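Local coordinates for protein Udp-n-acetylglucosamine pyrophosphorylase (Trypanosoma brucei, PDB 4BQH) that probably catalyses the formation of UDP-N-acetylglucosamine and diphosphate from UTP and N-acetylglucosamine 1-phosphate, and is bound by an allosteric inhibitor, at residues F116-G121 and V174-M179; M149-K154 and L284-A289; Q183-T188 and F207-S212. All coordinates share one frame; numbering follows the deposited sequence.

Contact 1 of 3, residues F116-G121 and V174-M179; sequences FLILAG and VQLLVM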
ATOM      1  N   PHE A 116      -6.361   7.364   2.134  1.00  8.37           N
ATOM      2  CA  PHE A 116      -5.230   6.597   1.601  1.00  8.11           C
ATOM      3  C   PHE A 116      -4.503   5.991   2.792  1.00  8.37           C
ATOM      4  O   PHE A 116      -4.076   6.714   3.681  1.00  8.63           O
ATOM      5  CB  PHE A 116      -4.246   7.453   0.774  1.00  8.47           C
ATOM      6  CG  PHE A 116      -3.220   6.620   0.069  1.00  8.79           C
ATOM      7  CD1 PHE A 116      -2.125   6.107   0.763  1.00  9.09           C
ATOM      8  CD2 PHE A 116      -3.389   6.283  -1.267  1.00  8.80           C
ATOM      9  CE1 PHE A 116      -1.207   5.281   0.120  1.00  9.70           C
ATOM     10  CE2 PHE A 116      -2.471   5.454  -1.911  1.00  9.21           C
ATOM     11  CZ  PHE A 116      -1.399   4.941  -1.212  1.00  9.37           C
ATOM     12  N   LEU A 117      -4.358   4.670   2.796  1.00  8.34           N
ATOM     13  CA  LEU A 117      -3.733   3.958   3.907  1.00  8.74           C
ATOM     14  C   LEU A 117      -2.325   3.567   3.449  1.00  8.89           C
ATOM     15  O   LEU A 117      -2.161   2.770   2.506  1.00  8.40           O
ATOM     16  CB  LEU A 117      -4.573   2.729   4.264  1.00  9.01           C
ATOM     17  CG  LEU A 117      -4.247   1.917   5.524  1.00  8.75           C
ATOM     18  CD1 LEU A 117      -5.353   0.895   5.778  1.00  9.85           C
ATOM     19  CD2 LEU A 117      -2.879   1.238   5.417  1.00  9.04           C
ATOM     20  N   ILE A 118      -1.305   4.161   4.068  1.00  8.97           N
ATOM     21  CA  ILE A 118       0.082   3.802   3.716  1.00  9.73           C
ATOM     22  C   ILE A 118       0.572   2.680   4.634  1.00  9.61           C
ATOM     23  O   ILE A 118       0.553   2.825   5.873  1.00 10.07           O
ATOM     24  CB  ILE A 118       1.074   4.967   3.963  1.00 10.69           C
ATOM     25  CG1 ILE A 118       0.691   6.218   3.199  1.00 11.90           C
ATOM     26  CG2 ILE A 118       2.487   4.498   3.585  1.00 10.60           C
ATOM     27  CD1 ILE A 118       1.638   7.399   3.461  1.00 12.15           C
ATOM     28  N   LEU A 119       1.016   1.557   4.055  1.00 10.06           N
ATOM     29  CA  LEU A 119       1.597   0.467   4.862  1.00 10.47           C
ATOM     30  C   LEU A 119       3.020   0.880   5.220  1.00 11.26           C
ATOM     31  O   LEU A 119       3.907   0.967   4.332  1.00 11.76           O
ATOM     32  CB  LEU A 119       1.574  -0.851   4.065  1.00 10.81           C
ATOM     33  CG  LEU A 119       0.213  -1.277   3.492  1.00 11.38           C
ATOM     34  CD1 LEU A 119       0.402  -2.372   2.452  1.00 11.47           C
ATOM     35  CD2 LEU A 119      -0.715  -1.762   4.597  1.00 11.80           C
ATOM     36  N   ALA A 120       3.222   1.151   6.508  1.00 11.05           N
ATOM     37  CA  ALA A 120       4.415   1.839   6.986  1.00 11.48           C
ATOM     38  C   ALA A 120       5.110   1.142   8.147  1.00 11.74           C
ATOM     39  O   ALA A 120       5.751   1.795   8.983  1.00 11.56           O
ATOM     40  CB  ALA A 120       4.068   3.277   7.353  1.00 12.13           C
ATOM     41  N   GLY A 121       5.004  -0.184   8.188  1.00 11.83           N
ATOM     42  CA  GLY A 121       5.560  -0.948   9.284  1.00 13.49           C
ATOM     43  C   GLY A 121       6.980  -1.415   9.040  1.00 15.22           C
ATOM     44  O   GLY A 121       7.651  -1.846   9.975  1.00 17.44           O
ATOM     45  N   VAL A 174      -8.124  14.386   1.535  1.00 10.75           N
ATOM     46  CA  VAL A 174      -7.934  12.932   1.568  1.00 10.60           C
ATOM     47  C   VAL A 174      -7.396  12.593   2.983  1.00 10.44           C
ATOM     48  O   VAL A 174      -6.362  13.144   3.393  1.00 10.55           O
ATOM     49  CB  VAL A 174      -6.892  12.505   0.513  1.00 10.28           C
ATOM     50  CG1 VAL A 174      -6.527  11.019   0.683  1.00 10.77           C
ATOM     51  CG2 VAL A 174      -7.402  12.800  -0.891  1.00 11.02           C
ATOM     52  N   GLN A 175      -8.072  11.716   3.729  1.00 10.22           N
ATOM     53  CA  GLN A 175      -7.549  11.309   5.058  1.00 10.37           C
ATOM     54  C   GLN A 175      -6.365  10.386   4.839  1.00 11.16           C
ATOM     55  O   GLN A 175      -6.481   9.433   4.066  1.00 11.55           O
ATOM     56  CB  GLN A 175      -8.618  10.594   5.875  1.00 11.13           C
ATOM     57  CG  GLN A 175      -9.871  11.448   6.112  1.00 11.62           C
ATOM     58  CD  GLN A 175      -9.577  12.677   6.944  1.00 12.40           C
ATOM     59  OE1 GLN A 175      -8.824  12.618   7.918  1.00 12.38           O
ATOM     60  NE2 GLN A 175     -10.153  13.816   6.547  1.00 13.13           N
ATOM     61  N   LEU A 176      -5.241  10.688   5.492  1.00 10.36           N
ATOM     62  CA  LEU A 176      -4.038   9.887   5.372  1.00 10.19           C
ATOM     63  C   LEU A 176      -3.948   9.007   6.613  1.00 10.31           C
ATOM     64  O   LEU A 176      -3.948   9.498   7.756  1.00 10.23           O
ATOM     65  CB  LEU A 176      -2.790  10.786   5.260  1.00 10.99           C
ATOM     66  CG  LEU A 176      -1.463  10.020   5.153  1.00 11.16           C
ATOM     67  CD1 LEU A 176      -1.451   9.089   3.945  1.00 11.50           C
ATOM     68  CD2 LEU A 176      -0.287  10.969   5.075  1.00 11.44           C
ATOM     69  N   LEU A 177      -3.879   7.699   6.381  1.00  9.89           N
ATOM     70  CA  LEU A 177      -3.805   6.719   7.462  1.00 10.09           C
ATOM     71  C   LEU A 177      -2.428   6.094   7.370  1.00 10.67           C
ATOM     72  O   LEU A 177      -2.102   5.469   6.348  1.00 11.31           O
ATOM     73  CB  LEU A 177      -4.883   5.645   7.247  1.00  9.92           C
ATOM     74  CG  LEU A 177      -6.271   6.086   6.769  1.00 10.32           C
ATOM     75  CD1 LEU A 177      -7.168   4.854   6.660  1.00 10.31           C
ATOM     76  CD2 LEU A 177      -6.832   7.121   7.736  1.00 10.61           C
ATOM     77  N   VAL A 178      -1.605   6.303   8.394  1.00 10.07           N
ATOM     78  CA  VAL A 178      -0.228   5.820   8.348  1.00  9.97           C
ATOM     79  C   VAL A 178      -0.134   4.592   9.267  1.00 10.24           C
ATOM     80  O   VAL A 178      -0.235   4.726  10.487  1.00 10.53           O
ATOM     81  CB  VAL A 178       0.753   6.927   8.811  1.00 10.08           C
ATOM     82  CG1 VAL A 178       2.196   6.418   8.785  1.00  9.26           C
ATOM     83  CG2 VAL A 178       0.595   8.137   7.910  1.00 10.35           C
ATOM     84  N   MET A 179       0.015   3.406   8.675  1.00  9.90           N
ATOM     85  CA  MET A 179      -0.003   2.186   9.472  1.00 10.01           C
ATOM     86  C   MET A 179       1.403   1.811   9.912  1.00 10.44           C
ATOM     87  O   MET A 179       2.188   1.236   9.166  1.00 10.77           O
ATOM     88  CB  MET A 179      -0.697   1.006   8.765  1.00 10.34           C
ATOM     89  CG  MET A 179      -0.981  -0.097   9.797  1.00 10.94           C
ATOM     90  SD  MET A 179      -1.896  -1.476   9.077  1.00 12.23           S
ATOM     91  CE  MET A 179      -0.582  -2.336   8.247  1.00 11.29           C
TER

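Contact 2 of 3, residues M149-K154 and L284-A289; sequences MMHCEK and LLANVA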
ATOM      1  N   MET A 149       7.424  12.170   2.221  1.00 12.30           N
ATOM      2  CA  MET A 149       7.191  13.508   1.710  1.00 12.73           C
ATOM      3  C   MET A 149       6.554  13.481   0.334  1.00 12.46           C
ATOM      4  O   MET A 149       5.604  14.216   0.087  1.00 12.37           O
ATOM      5  CB  MET A 149       8.499  14.309   1.674  1.00 12.93           C
ATOM      6  CG  MET A 149       8.318  15.717   1.138  1.00 14.23           C
ATOM      7  SD  MET A 149       9.781  16.644   1.622  1.00 17.32           S
ATOM      8  CE  MET A 149       9.333  18.272   1.026  1.00 17.42           C
ATOM      9  N   MET A 150       7.053  12.617  -0.553  1.00 12.99           N
ATOM     10  CA  MET A 150       6.506  12.537  -1.909  1.00 13.40           C
ATOM     11  C   MET A 150       5.060  12.009  -1.909  1.00 12.60           C
ATOM     12  O   MET A 150       4.239  12.490  -2.685  1.00 12.09           O
ATOM     13  CB  MET A 150       7.415  11.755  -2.856  1.00 15.54           C
ATOM     14  CG  MET A 150       8.657  12.563  -3.273  1.00 18.34           C
ATOM     15  SD  MET A 150       9.823  11.669  -4.329  1.00 22.73           S
ATOM     16  CE  MET A 150      10.359  10.408  -3.190  1.00 21.63           C
ATOM     17  N   HIS A 151       4.756  11.052  -1.037  1.00 12.76           N
ATOM     18  CA  HIS A 151       3.359  10.609  -0.869  1.00 12.63           C
ATOM     19  C   HIS A 151       2.447  11.740  -0.487  1.00 12.28           C
ATOM     20  O   HIS A 151       1.377  11.892  -1.081  1.00 12.26           O
ATOM     21  CB  HIS A 151       3.214   9.467   0.134  1.00 13.93           C
ATOM     22  CG  HIS A 151       3.121   8.096  -0.512  1.00 15.64           C
ATOM     23  ND1 HIS A 151       4.155   7.547  -1.187  1.00 16.66           N
ATOM     24  CD2 HIS A 151       2.091   7.164  -0.544  1.00 15.31           C
ATOM     25  CE1 HIS A 151       3.795   6.306  -1.655  1.00 16.19           C
ATOM     26  NE2 HIS A 151       2.538   6.074  -1.271  1.00 16.60           N
ATOM     27  N   CYS A 152       2.861  12.553   0.484  1.00 11.88           N
ATOM     28  CA  CYS A 152       2.023  13.654   0.963  1.00 12.39           C
ATOM     29  C   CYS A 152       1.848  14.747  -0.089  1.00 11.99           C
ATOM     30  O   CYS A 152       0.776  15.354  -0.195  1.00 11.80           O
ATOM     31  CB  CYS A 152       2.583  14.236   2.261  1.00 12.09           C
ATOM     32  SG  CYS A 152       2.547  13.063   3.641  1.00 14.48           S
ATOM     33  N   GLU A 153       2.893  14.994  -0.873  1.00 11.44           N
ATOM     34  CA  GLU A 153       2.796  15.971  -1.931  1.00 11.59           C
ATOM     35  C   GLU A 153       1.873  15.497  -3.042  1.00 11.43           C
ATOM     36  O   GLU A 153       1.158  16.297  -3.635  1.00 12.01           O
ATOM     37  CB  GLU A 153       4.187  16.299  -2.475  1.00 12.27           C
ATOM     38  CG  GLU A 153       4.948  17.180  -1.519  1.00 13.30           C
ATOM     39  CD  GLU A 153       6.325  17.587  -2.032  1.00 14.32           C
ATOM     40  OE1 GLU A 153       6.701  17.214  -3.160  1.00 15.09           O
ATOM     41  OE2 GLU A 153       7.022  18.294  -1.276  1.00 15.40           O
ATOM     42  N   LYS A 154       1.845  14.184  -3.311  1.00 10.73           N
ATOM     43  CA  LYS A 154       0.886  13.667  -4.281  1.00 10.40           C
ATOM     44  C   LYS A 154      -0.547  13.916  -3.790  1.00 10.42           C
ATOM     45  O   LYS A 154      -1.405  14.318  -4.568  1.00 10.29           O
ATOM     46  CB  LYS A 154       1.122  12.175  -4.554  1.00 10.54           C
ATOM     47  CG  LYS A 154       2.398  11.912  -5.367  1.00 10.94           C
ATOM     48  CD  LYS A 154       2.742  10.417  -5.429  1.00 11.06           C
ATOM     49  CE  LYS A 154       3.909  10.154  -6.384  1.00 11.78           C
ATOM     50  NZ  LYS A 154       4.273   8.689  -6.384  1.00 11.36           N
ATOM     51  N   LEU A 284       7.802   3.827  -5.209  1.00 10.10           N
ATOM     52  CA  LEU A 284       8.123   5.192  -5.603  1.00 10.53           C
ATOM     53  C   LEU A 284       7.140   5.737  -6.631  1.00 10.86           C
ATOM     54  O   LEU A 284       6.934   6.960  -6.709  1.00 11.57           O
ATOM     55  CB  LEU A 284       9.534   5.258  -6.201  1.00 10.47           C
ATOM     56  CG  LEU A 284      10.068   6.664  -6.530  1.00 10.24           C
ATOM     57  CD1 LEU A 284      10.233   7.531  -5.281  1.00 10.71           C
ATOM     58  CD2 LEU A 284      11.410   6.559  -7.269  1.00 10.49           C
ATOM     59  N   LEU A 285       6.561   4.844  -7.439  1.00 11.35           N
ATOM     60  CA  LEU A 285       5.671   5.263  -8.515  1.00 12.01           C
ATOM     61  C   LEU A 285       4.175   5.250  -8.135  1.00 11.80           C
ATOM     62  O   LEU A 285       3.319   5.331  -9.016  1.00 10.89           O
ATOM     63  CB  LEU A 285       5.885   4.393  -9.744  1.00 13.06           C
ATOM     64  CG  LEU A 285       7.067   4.686 -10.685  1.00 15.97           C
ATOM     65  CD1 LEU A 285       8.372   5.089 -10.008  1.00 15.95           C
ATOM     66  CD2 LEU A 285       7.237   3.435 -11.534  1.00 17.04           C
ATOM     67  N   ALA A 286       3.883   5.198  -6.845  1.00 10.87           N
ATOM     68  CA  ALA A 286       2.510   4.978  -6.382  1.00 11.25           C
ATOM     69  C   ALA A 286       1.591   6.092  -6.879  1.00 11.45           C
ATOM     70  O   ALA A 286       1.913   7.284  -6.754  1.00 11.23           O
ATOM     71  CB  ALA A 286       2.468   4.905  -4.869  1.00 11.86           C
ATOM     72  N   ASN A 287       0.484   5.688  -7.506  1.00 11.34           N
ATOM     73  CA  ASN A 287      -0.467   6.644  -8.011  1.00 11.91           C
ATOM     74  C   ASN A 287      -1.450   6.911  -6.868  1.00 12.03           C
ATOM     75  O   ASN A 287      -2.507   6.277  -6.745  1.00 11.79           O
ATOM     76  CB  ASN A 287      -1.135   6.106  -9.268  1.00 12.48           C
ATOM     77  CG  ASN A 287      -1.947   7.154  -9.988  1.00 13.16           C
ATOM     78  OD1 ASN A 287      -2.162   8.246  -9.469  1.00 14.24           O
ATOM     79  ND2 ASN A 287      -2.396   6.830 -11.181  1.00 13.27           N
ATOM     80  N   VAL A 288      -1.060   7.858  -6.019  1.00 11.36           N
ATOM     81  CA  VAL A 288      -1.729   8.126  -4.739  1.00 11.11           C
ATOM     82  C   VAL A 288      -3.015   8.934  -4.954  1.00 11.41           C
ATOM     83  O   VAL A 288      -2.998   9.971  -5.623  1.00 11.10           O
ATOM     84  CB  VAL A 288      -0.778   8.885  -3.789  1.00 11.55           C
ATOM     85  CG1 VAL A 288      -1.473   9.238  -2.486  1.00 11.78           C
ATOM     86  CG2 VAL A 288       0.465   8.053  -3.533  1.00 11.60           C
ATOM     87  N   ALA A 289      -4.118   8.462  -4.359  1.00 11.05           N
ATOM     88  CA  ALA A 289      -5.457   9.034  -4.596  1.00 11.53           C
ATOM     89  C   ALA A 289      -5.777   9.102  -6.095  1.00 11.36           C
ATOM     90  O   ALA A 289      -6.141  10.142  -6.631  1.00 12.26           O
ATOM     91  CB  ALA A 289      -5.608  10.395  -3.906  1.00 12.44           C
TER
HETATM   92  O   HOH W   1       6.848   9.181  -5.065  1.00 23.12           O

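Contact 3 of 3, residues Q183-T188 and F207-S212; sequences QNDAET and FFAQSS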
ATOM      1  N   GLN A 183       6.739  -0.709  17.296  1.00 17.00           N
ATOM      2  CA  GLN A 183       8.066  -0.200  17.594  1.00 18.72           C
ATOM      3  C   GLN A 183       8.441   1.091  16.889  1.00 17.27           C
ATOM      4  O   GLN A 183       9.197   1.872  17.440  1.00 18.27           O
ATOM      5  CB  GLN A 183       9.119  -1.272  17.366  1.00 20.34           C
ATOM      6  CG  GLN A 183       9.049  -2.345  18.439  1.00 23.78           C
ATOM      7  CD  GLN A 183      10.194  -3.334  18.364  1.00 27.06           C
ATOM      8  OE1 GLN A 183      10.566  -3.806  17.279  1.00 28.71           O
ATOM      9  NE2 GLN A 183      10.759  -3.663  19.524  1.00 27.31           N
ATOM     10  N   ASN A 184       7.907   1.334  15.690  1.00 15.30           N
ATOM     11  CA  ASN A 184       8.305   2.512  14.921  1.00 14.24           C
ATOM     12  C   ASN A 184       7.316   3.679  14.958  1.00 14.25           C
ATOM     13  O   ASN A 184       7.539   4.713  14.322  1.00 13.55           O
ATOM     14  CB  ASN A 184       8.734   2.133  13.482  1.00 13.78           C
ATOM     15  CG  ASN A 184       7.565   1.991  12.502  1.00 13.26           C
ATOM     16  OD1 ASN A 184       6.414   2.320  12.801  1.00 12.53           O
ATOM     17  ND2 ASN A 184       7.879   1.505  11.305  1.00 13.56           N
ATOM     18  N   ASP A 185       6.241   3.518  15.726  1.00 15.06           N
ATOM     19  CA  ASP A 185       5.163   4.502  15.690  1.00 14.65           C
ATOM     20  C   ASP A 185       5.617   5.878  16.171  1.00 14.88           C
ATOM     21  O   ASP A 185       5.430   6.881  15.484  1.00 14.03           O
ATOM     22  CB  ASP A 185       3.926   4.013  16.448  1.00 16.28           C
ATOM     23  CG  ASP A 185       2.794   5.027  16.409  1.00 18.01           C
ATOM     24  OD1 ASP A 185       2.803   5.972  17.226  1.00 20.44           O
ATOM     25  OD2 ASP A 185       1.915   4.920  15.540  1.00 17.75           O
ATOM     26  N   ALA A 186       6.263   5.905  17.337  1.00 14.99           N
ATOM     27  CA  ALA A 186       6.692   7.171  17.930  1.00 15.15           C
ATOM     28  C   ALA A 186       7.666   7.917  17.036  1.00 15.12           C
ATOM     29  O   ALA A 186       7.525   9.116  16.824  1.00 15.47           O
ATOM     30  CB  ALA A 186       7.305   6.914  19.302  1.00 14.83           C
ATOM     31  N   GLU A 187       8.658   7.213  16.502  1.00 16.20           N
ATOM     32  CA  GLU A 187       9.642   7.863  15.656  1.00 16.80           C
ATOM     33  C   GLU A 187       8.994   8.342  14.352  1.00 15.46           C
ATOM     34  O   GLU A 187       9.375   9.386  13.824  1.00 14.33           O
ATOM     35  CB  GLU A 187      10.872   6.968  15.425  1.00 19.60           C
ATOM     36  CG  GLU A 187      10.684   5.818  14.448  1.00 23.50           C
ATOM     37  CD  GLU A 187      11.906   4.911  14.361  1.00 25.89           C
ATOM     38  OE1 GLU A 187      13.019   5.411  14.113  1.00 28.43           O
ATOM     39  OE2 GLU A 187      11.747   3.692  14.546  1.00 31.95           O
ATOM     40  N   THR A 188       7.990   7.607  13.869  1.00 13.26           N
ATOM     41  CA  THR A 188       7.250   8.043  12.673  1.00 13.00           C
ATOM     42  C   THR A 188       6.463   9.343  12.933  1.00 12.90           C
ATOM     43  O   THR A 188       6.528  10.292  12.146  1.00 12.62           O
ATOM     44  CB  THR A 188       6.338   6.928  12.116  1.00 12.92           C
ATOM     45  OG1 THR A 188       7.138   5.762  11.820  1.00 13.18           O
ATOM     46  CG2 THR A 188       5.628   7.404  10.805  1.00 12.72           C
ATOM     47  N   PHE A 207      -2.227   8.216  12.650  1.00 11.37           N
ATOM     48  CA  PHE A 207      -1.233   7.159  12.848  1.00 11.38           C
ATOM     49  C   PHE A 207      -1.863   6.015  13.624  1.00 11.15           C
ATOM     50  O   PHE A 207      -2.530   6.230  14.634  1.00 12.72           O
ATOM     51  CB  PHE A 207      -0.040   7.693  13.634  1.00 11.31           C
ATOM     52  CG  PHE A 207       0.659   8.824  12.961  1.00 11.34           C
ATOM     53  CD1 PHE A 207       1.616   8.589  11.977  1.00 11.62           C
ATOM     54  CD2 PHE A 207       0.346  10.139  13.311  1.00 11.60           C
ATOM     55  CE1 PHE A 207       2.247   9.666  11.353  1.00 11.58           C
ATOM     56  CE2 PHE A 207       0.969  11.206  12.704  1.00 11.66           C
ATOM     57  CZ  PHE A 207       1.924  10.965  11.718  1.00 11.86           C
ATOM     58  N   PHE A 208      -1.663   4.791  13.160  1.00 10.87           N
ATOM     59  CA  PHE A 208      -2.240   3.641  13.835  1.00 10.74           C
ATOM     60  C   PHE A 208      -1.322   2.448  13.693  1.00 10.79           C
ATOM     61  O   PHE A 208      -0.934   2.095  12.586  1.00 10.47           O
ATOM     62  CB  PHE A 208      -3.690   3.353  13.355  1.00 10.66           C
ATOM     63  CG  PHE A 208      -3.815   2.843  11.940  1.00 10.80           C
ATOM     64  CD1 PHE A 208      -3.451   3.638  10.828  1.00 10.67           C
ATOM     65  CD2 PHE A 208      -4.357   1.573  11.709  1.00 10.72           C
ATOM     66  CE1 PHE A 208      -3.595   3.146   9.529  1.00 10.45           C
ATOM     67  CE2 PHE A 208      -4.523   1.079  10.412  1.00 10.92           C
ATOM     68  CZ  PHE A 208      -4.140   1.871   9.325  1.00 10.30           C
ATOM     69  N   ALA A 209      -0.987   1.827  14.819  1.00 10.62           N
ATOM     70  CA  ALA A 209      -0.018   0.724  14.798  1.00 10.53           C
ATOM     71  C   ALA A 209      -0.681  -0.603  14.527  1.00 10.46           C
ATOM     72  O   ALA A 209      -1.765  -0.905  15.070  1.00 10.73           O
ATOM     73  CB  ALA A 209       0.720   0.650  16.124  1.00 11.02           C
ATOM     74  N   GLN A 210      -0.019  -1.399  13.699  1.00 10.86           N
ATOM     75  CA  GLN A 210      -0.440  -2.771  13.449  1.00 11.12           C
ATOM     76  C   GLN A 210       0.108  -3.643  14.553  1.00 11.63           C
ATOM     77  O   GLN A 210       0.977  -3.212  15.343  1.00 13.19           O
ATOM     78  CB  GLN A 210       0.105  -3.263  12.097  1.00 10.85           C
ATOM     79  CG  GLN A 210       1.622  -3.272  11.980  1.00 10.86           C
ATOM     80  CD  GLN A 210       2.033  -3.412  10.539  1.00 11.74           C
ATOM     81  OE1 GLN A 210       1.976  -4.514   9.971  1.00 11.63           O
ATOM     82  NE2 GLN A 210       2.348  -2.285   9.906  1.00 11.58           N
ATOM     83  N   SER A 211      -0.364  -4.879  14.573  1.00 11.67           N
ATOM     84  CA  SER A 211       0.180  -5.890  15.470  1.00 12.06           C
ATOM     85  C   SER A 211       1.044  -6.890  14.735  1.00 11.49           C
ATOM     86  O   SER A 211       0.777  -7.256  13.597  1.00 11.81           O
ATOM     87  CB  SER A 211      -0.953  -6.583  16.210  1.00 12.89           C
ATOM     88  OG  SER A 211      -1.559  -5.610  17.065  1.00 17.27           O
ATOM     89  N   SER A 212       2.096  -7.338  15.403  1.00 11.84           N
ATOM     90  CA  SER A 212       2.900  -8.430  14.900  1.00 11.92           C
ATOM     91  C   SER A 212       2.203  -9.760  15.230  1.00 11.55           C
ATOM     92  O   SER A 212       1.193  -9.803  15.947  1.00 11.00           O
ATOM     93  CB  SER A 212       4.283  -8.367  15.522  1.00 13.21           C
ATOM     94  OG  SER A 212       4.188  -8.479  16.938  1.00 17.24           O
TER
HETATM   95  O   HOH W   2      -0.439   5.534  16.955  1.00 19.23           O

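Contact 1 of 3, residues F116-G121 and V174-M179
Phe116 and Ile118 each give an N-H and a carbonyl to the strand beside them, and with Ala120 they make the parallel beta ladder between residues 116-119 and 175-179 in the central sheet of a GT-A-type nucleotidyltransferase. The donors alternate as parallel pairing requires: Phe116 N to Gln175 O, Leu177 N to Phe116 O at 2.9 Å, Ile118 N to Leu177 O at 2.7 Å, then Met179 N to Ile118 O. The bond from Leu177 N is almost straight, 174° at the hydrogen, whereas that from Ala120 N to Met179 O bends to 135°. Leu117 CA adds a C-H contact to Leu177 O at 3.3 Å.

Side chains fall on two faces. Phe116, Leu176, Ile118 and Val178 share one, and there Leu176 CD1 lies against Ile118 CD1 at 3.6 Å while also reaching obliquely toward the Phe116 ring. On the other, Leu117 and Leu177 cross at about a right angle, and Leu117 CD2 rests on Met179 CB; helix 241-246 packs on this face through Val241. Met179 starts with CG anti to its N (chi1 -166°), runs straight to sulfur and then bends at chi3, so that it lies alongside Leu119, with CE 3.7 Å from Leu119 CD2.

Contact 2 of 3, residues M149-K154 and L284-A289
Lys154 turns CG away from its carbonyl carbon (chi1 -71°) and then runs fully extended, which carries NZ from helix 147-166 to the loop 284-289; His151, one helical turn earlier, takes an unusual chi1 of -98° that lays its ring beneath Val288. The contact thus joins a helix to the loop that follows strand 275-280 in the alpha/beta core of the GT-A-type fold.

At its far end the lysine meets backbone carbonyls. NZ donates to Ala286 O at 2.8 Å, lying in the carbonyl plane on a lone pair, and makes a weaker bond to Leu284 O. A water accepts from NZ at 2.9 Å and donates to Leu284 O, so that this carbonyl is approached both directly and through solvent. Two backbone oxygens and the water would favour a charged ammonium here.

The aliphatic part of the same chain is used as well: Lys154 CD passes Val288 CG2 at 3.8 Å, the two side chains crossing at about a right angle. That methyl also makes a CH-pi contact over one face of the His151 ring, 3.8 Å from the centroid and displaced toward the rim near CD2. Ala286 CB approaches the ring obliquely by CE1. One turn before the lysine on the helix, Met150 bends at chi3 and sets its methyl CE 3.6 Å from Leu284 CD1.

Contact 3 of 3, residues Q183-T188 and F207-S212
Phe207 lies beneath the first turn of helix 185-194, with CE1 of its ring 4.1 Å from the methyl CG2 of Thr188 and its CB 3.9 Å from the carboxylate oxygen OD2 of Asp185. The methyl comes to the ring obliquely, and the contact is light. Phe207 has CG beside its backbone N (chi1 -60°), an arrangement that sends the ring toward the helix, where Phe192 meets it edge-to-face.

In Asp185 CG lies anti to the backbone N (chi1 -180°), and the carboxylate reaches to the strand, its plane nearly perpendicular to the Phe207 ring at 86°. A water bridges the remaining gap, donating to Asp185 OD2 at 2.8 Å and, more weakly, to Phe207 O at 3.2 Å. OD2 is also bonded to Thr180 OG1 at the end of the preceding strand, while OD1 has Gln189 NE2 as a partner within the helix. With both oxygens engaged, the carboxylate is probably well fixed in rotation. Two residues on from Phe207, Ala209 points its CB toward the helix segment, but that methyl stays 4.5 Å from Asp185 OD2.

Thr188 is held from its own side of the contact. Its OG1 bonds to Asn184 O at 2.7 Å from above the carbonyl plane, and its N donates to the same oxygen, a double grip on one carbonyl in the first turn. This leaves the methyl CG2 as the branch that meets Phe207.

Helix and strand are successive elements of the beta-alpha-beta unit formed by strand 175-180, helix 185-194 and strand 205-209, the right-handed crossover characteristic of Rossmann-like GT-A nucleotidyltransferase folds.

How the contacts relate
Contacts 1 and 3 belong to one sheet: strand 175-180, which pairs with residues 116-119 in contact 1, also pairs with strand 205-209, and Val178 O lies 3.0 Å from Phe208 N in a probable hydrogen bond. A second probable bond joins Ala120 O to Asn184 ND2 at 3.2 Å. Contact 2 packs against contact 1, with Phe116 CD2 3.7 Å from Val288 CG1. Contacts 2 and 3 do not touch, their nearest atoms being about 8 Å apart. The loop after the contact 3 strand contributes Ser211 to the inhibitor pocket; the side chain of Met179 in contact 1 is about 8 Å from the inhibitor and that of Phe208 about 11 Å.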